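Side-chain contacts in catechol O-methyltransferase (Niastella koreensis, PDB 7CVW), which transfers the methyl group of S-adenosyl-L-methionine to a hydroxyl of catechol-like compounds, working with magnesium and showing no preference between the meta and para positions: residues 51-56 with 76-81; 124-129 with 149-154. All blocks are in the same frame, centred on the assembly; numbering follows the deposited sequence.

Both contacts belong to the Rossmann-like methyltransferase fold, but they hold different elements; their centres lie about 21 Å apart and the two do not touch. Contact 1 joins the end of helix 43-55 to the turn after helix 70-76; it is partly buried, close to strand 60-64 and to the second subunit. Contact 2 pairs helix 118-128 with helix 145-154 and sits at the surface, away from the other chain. Neither has a hydrogen bond between its segments. Their chemistry differs all the same: contact 1 uses small aliphatic groups, which let backbones come near, whereas contact 2 bridges a wider gap with a valine meeting a tryptophan edge and an arginine face.

Contact 1. Residues 51-56 with 76-81; sequences LLAQLC and ARALPK
The last turn of helix 43-55, which leads into strand 60-64 of the methyltransferase sheet, meets the turn following helix 70-76 through Ala53, Gln54 and Ala78. The methyl of Ala78 points at the helix and touches it twice. Its CB is 3.6 Å from CB of Ala53, methyl against methyl, and 3.9 Å from CG of Gln54. The directions from Ala78 CB to these two partners are about 90° apart, so the methyl sits in the corner between neighbouring helix residues. Gln54 supplies only its aliphatic stem here: with chi1 at -65°, CG lies anti to the carbonyl carbon, on the side where Ala78 arrives. Such small groups allow a near backbone approach, 5.7 Å between CA of Gln54 and CA of Ala78. Helices 43-55 and 70-76 come before and after strand 60-64 in the chain, the helix-strand-helix order of the Rossmann-like fold, and Ile61 of that strand packs on both Ala53 and Leu79. Ala78 is carried by a type I beta turn from Ala76 to Leu79, closed by Leu79 N to Ala76 O at 3.0 Å. On the dimer side, Gln54 packs on Asp200 of the second subunit, and Leu55 on Ile219 of that same subunit.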
# COMPACT_ATOMS: atom_id res chain seq x y z
N LEU A 51 -4.65 -5.20 -5.89
CA LEU A 51 -3.55 -4.46 -6.55
C LEU A 51 -2.20 -5.00 -6.07
O LEU A 51 -1.28 -5.08 -6.87
CB LEU A 51 -3.71 -2.97 -6.25
CG LEU A 51 -4.89 -2.31 -6.95
CD1 LEU A 51 -5.10 -0.90 -6.43
CD2 LEU A 51 -4.71 -2.27 -8.46
N LEU A 52 -2.06 -5.28 -4.80
CA LEU A 52 -0.79 -5.83 -4.26
C LEU A 52 -0.53 -7.18 -4.93
O LEU A 52 0.61 -7.45 -5.29
CB LEU A 52 -0.88 -5.96 -2.74
CG LEU A 52 -0.83 -4.65 -1.95
CD1 LEU A 52 -1.08 -4.90 -0.48
CD2 LEU A 52 0.47 -3.90 -2.12
N ALA A 53 -1.55 -8.02 -5.09
CA ALA A 53 -1.38 -9.34 -5.74
C ALA A 53 -0.91 -9.13 -7.19
O ALA A 53 -0.02 -9.84 -7.63
CB ALA A 53 -2.66 -10.12 -5.66
N GLN A 54 -1.46 -8.15 -7.89
CA GLN A 54 -1.01 -7.83 -9.27
C GLN A 54 0.45 -7.35 -9.25
O GLN A 54 1.24 -7.77 -10.14
CB GLN A 54 -1.93 -6.78 -9.91
CG GLN A 54 -3.36 -7.23 -10.13
CD GLN A 54 -4.17 -6.11 -10.73
OE1 GLN A 54 -3.88 -5.63 -11.83
NE2 GLN A 54 -5.18 -5.65 -10.01
N LEU A 55 0.83 -6.51 -8.30
CA LEU A 55 2.23 -6.02 -8.24
C LEU A 55 3.18 -7.19 -7.99
O LEU A 55 4.32 -7.15 -8.53
CB LEU A 55 2.42 -5.00 -7.11
CG LEU A 55 2.13 -3.53 -7.41
CD1 LEU A 55 2.53 -2.70 -6.19
CD2 LEU A 55 2.85 -3.03 -8.66
N CYS A 56 2.76 -8.19 -7.22
CA CYS A 56 3.52 -9.43 -6.92
C CYS A 56 3.55 -10.34 -8.16
O CYS A 56 4.23 -11.36 -8.09
CB CYS A 56 2.91 -10.19 -5.75
SG CYS A 56 3.16 -9.34 -4.18
N ALA A 76 -8.13 -13.58 -5.41
CA ALA A 76 -8.11 -14.68 -6.42
C ALA A 76 -8.36 -14.11 -7.81
O ALA A 76 -7.84 -14.66 -8.81
CB ALA A 76 -9.14 -15.71 -6.06
N ARG A 77 -9.09 -12.99 -7.90
CA ARG A 77 -9.34 -12.35 -9.22
C ARG A 77 -8.06 -11.75 -9.81
O ARG A 77 -8.09 -11.45 -11.02
CB ARG A 77 -10.45 -11.31 -9.07
CG ARG A 77 -11.81 -11.98 -9.05
CD ARG A 77 -12.93 -11.05 -8.72
NE ARG A 77 -14.20 -11.69 -8.93
CZ ARG A 77 -15.39 -11.17 -8.61
NH1 ARG A 77 -15.48 -9.97 -8.08
NH2 ARG A 77 -16.49 -11.85 -8.88
N ALA A 78 -6.95 -11.62 -9.07
CA ALA A 78 -5.67 -11.15 -9.63
C ALA A 78 -4.91 -12.31 -10.28
O ALA A 78 -3.91 -12.04 -10.95
CB ALA A 78 -4.82 -10.53 -8.56
N LEU A 79 -5.29 -13.56 -10.03
CA LEU A 79 -4.52 -14.75 -10.47
C LEU A 79 -4.65 -14.96 -11.97
O LEU A 79 -5.70 -14.68 -12.56
CB LEU A 79 -5.03 -16.00 -9.77
CG LEU A 79 -4.79 -16.09 -8.26
CD1 LEU A 79 -5.57 -17.27 -7.69
CD2 LEU A 79 -3.33 -16.22 -7.94
N PRO A 80 -3.62 -15.55 -12.61
CA PRO A 80 -3.80 -16.09 -13.95
C PRO A 80 -4.69 -17.34 -13.87
O PRO A 80 -4.96 -17.83 -12.78
CB PRO A 80 -2.35 -16.38 -14.37
CG PRO A 80 -1.66 -16.75 -13.08
CD PRO A 80 -2.28 -15.80 -12.07
N LYS A 81 -5.13 -17.88 -15.02
CA LYS A 81 -6.10 -19.01 -15.00
C LYS A 81 -5.46 -20.26 -14.38
O LYS A 81 -6.23 -21.08 -13.82
CB LYS A 81 -6.69 -19.31 -16.38
CG LYS A 81 -8.12 -19.84 -16.31
CD LYS A 81 -8.89 -19.83 -17.63
CE LYS A 81 -8.31 -20.76 -18.66
NZ LYS A 81 -8.94 -20.54 -19.98

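Contact 2. Residues 124-129 with 149-154; sequences QLVEEG and FQWALR
Arg154 and Trp151, one helical turn apart on helix 145-154, both reach Val126 near the end of helix 118-128. Starting at its CB, Arg154 passes 4.2 Å from CG2 of Val126. The chain then bends at chi2 (-100°) and again at chi3 (-105°), which brings the guanidinium back over the valine instead of leaving it stretched outward. There the flat group lays one face on the other methyl: CZ is 3.9 Å and NH1 3.6 Å from Val126 CG1, with NH2 a little farther off. Val126 thus divides its branches, for CG2 goes to Trp151, at the rim of the six-membered ring and near its plane, 3.8 Å from CZ3. The rest of that indole leans along helix 118-128, on Ile119, Leu122 and Pro123. These are neighbouring helices of the Rossmann-like fold, linked through strand 133-138, and helix 118-128 ends just beyond Val126 in a Schellman motif at Gly129, whose N bonds to Val126 O at 3.0 Å. Since the arginine offers a face and the tryptophan an edge, the valine methyls meet both through van der Waals contact, with no hydrogen bond between the segments, and the in-plane guanidinium N-H groups are not directed at the methyl.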
# COMPACT_ATOMS: atom_id res chain seq x y z
N GLN A 124 1.57 -28.75 7.51
CA GLN A 124 1.15 -29.64 6.40
C GLN A 124 1.63 -29.03 5.08
O GLN A 124 2.13 -29.77 4.23
CB GLN A 124 -0.37 -29.82 6.32
CG GLN A 124 -1.03 -30.28 7.61
CD GLN A 124 -2.54 -30.34 7.49
OE1 GLN A 124 -3.13 -29.86 6.51
NE2 GLN A 124 -3.16 -30.90 8.50
N LEU A 125 1.45 -27.72 4.89
CA LEU A 125 1.83 -27.05 3.62
C LEU A 125 3.35 -27.14 3.46
O LEU A 125 3.79 -27.35 2.31
CB LEU A 125 1.36 -25.59 3.67
CG LEU A 125 -0.17 -25.39 3.63
CD1 LEU A 125 -0.54 -23.93 3.89
CD2 LEU A 125 -0.76 -25.84 2.32
N VAL A 126 4.10 -27.05 4.56
CA VAL A 126 5.59 -27.23 4.52
C VAL A 126 5.89 -28.68 4.11
O VAL A 126 6.68 -28.85 3.14
CB VAL A 126 6.26 -26.83 5.85
CG1 VAL A 126 7.73 -27.21 5.86
CG2 VAL A 126 6.10 -25.33 6.07
N GLU A 127 5.26 -29.67 4.73
CA GLU A 127 5.48 -31.10 4.38
C GLU A 127 5.14 -31.34 2.91
O GLU A 127 5.88 -32.11 2.25
CB GLU A 127 4.69 -32.03 5.30
CG GLU A 127 4.93 -33.48 4.95
CD GLU A 127 4.45 -34.53 5.92
OE1 GLU A 127 3.79 -34.17 6.92
OE2 GLU A 127 4.72 -35.74 5.65
N GLU A 128 4.08 -30.71 2.39
CA GLU A 128 3.59 -30.89 1.01
C GLU A 128 4.52 -30.21 0.00
O GLU A 128 4.39 -30.50 -1.18
CB GLU A 128 2.20 -30.29 0.85
CG GLU A 128 1.13 -31.06 1.60
CD GLU A 128 -0.12 -30.24 1.88
OE1 GLU A 128 -0.35 -29.23 1.15
OE2 GLU A 128 -0.87 -30.60 2.80
N GLY A 129 5.36 -29.28 0.43
CA GLY A 129 6.08 -28.39 -0.51
C GLY A 129 5.12 -27.49 -1.26
O GLY A 129 5.32 -27.25 -2.47
N PHE A 149 3.53 -15.79 11.16
CA PHE A 149 4.54 -15.10 10.35
C PHE A 149 5.78 -15.99 10.19
O PHE A 149 6.35 -16.04 9.10
CB PHE A 149 4.91 -13.75 10.96
CG PHE A 149 5.66 -12.84 10.03
CD1 PHE A 149 4.98 -12.03 9.14
CD2 PHE A 149 7.04 -12.81 10.03
CE1 PHE A 149 5.64 -11.15 8.30
CE2 PHE A 149 7.71 -11.93 9.18
CZ PHE A 149 7.02 -11.11 8.32
N GLN A 150 6.18 -16.72 11.24
CA GLN A 150 7.36 -17.62 11.13
C GLN A 150 7.07 -18.73 10.12
O GLN A 150 7.92 -19.04 9.33
CB GLN A 150 7.73 -18.22 12.48
CG GLN A 150 7.94 -17.18 13.57
CD GLN A 150 8.84 -16.03 13.19
OE1 GLN A 150 9.90 -16.21 12.59
NE2 GLN A 150 8.39 -14.83 13.53
N TRP A 151 5.87 -19.30 10.14
CA TRP A 151 5.46 -20.32 9.15
C TRP A 151 5.39 -19.70 7.76
O TRP A 151 5.85 -20.31 6.80
CB TRP A 151 4.13 -20.94 9.57
CG TRP A 151 4.24 -21.94 10.68
CD1 TRP A 151 3.82 -21.80 11.96
CD2 TRP A 151 4.88 -23.23 10.61
NE1 TRP A 151 4.12 -22.92 12.68
CE2 TRP A 151 4.77 -23.81 11.89
CE3 TRP A 151 5.52 -23.95 9.59
CZ2 TRP A 151 5.27 -25.07 12.19
CZ3 TRP A 151 6.01 -25.20 9.88
CH2 TRP A 151 5.90 -25.74 11.17
N ALA A 152 4.88 -18.48 7.65
CA ALA A 152 4.80 -17.78 6.35
C ALA A 152 6.20 -17.67 5.75
O ALA A 152 6.36 -17.93 4.54
CB ALA A 152 4.13 -16.43 6.53
N LEU A 153 7.22 -17.36 6.55
CA LEU A 153 8.61 -17.25 6.02
C LEU A 153 9.08 -18.60 5.47
O LEU A 153 9.75 -18.63 4.43
CB LEU A 153 9.53 -16.75 7.13
CG LEU A 153 9.32 -15.29 7.52
CD1 LEU A 153 10.23 -14.93 8.69
CD2 LEU A 153 9.58 -14.37 6.36
N ARG A 154 8.72 -19.69 6.13
CA ARG A 154 9.08 -21.06 5.66
C ARG A 154 8.41 -21.34 4.31
O ARG A 154 8.88 -22.21 3.60
CB ARG A 154 8.67 -22.08 6.72
CG ARG A 154 9.60 -22.15 7.92
CD ARG A 154 10.55 -23.32 7.77
NE ARG A 154 10.15 -24.41 8.65
CZ ARG A 154 10.31 -25.70 8.41
NH1 ARG A 154 10.84 -26.12 7.27
NH2 ARG A 154 9.91 -26.58 9.31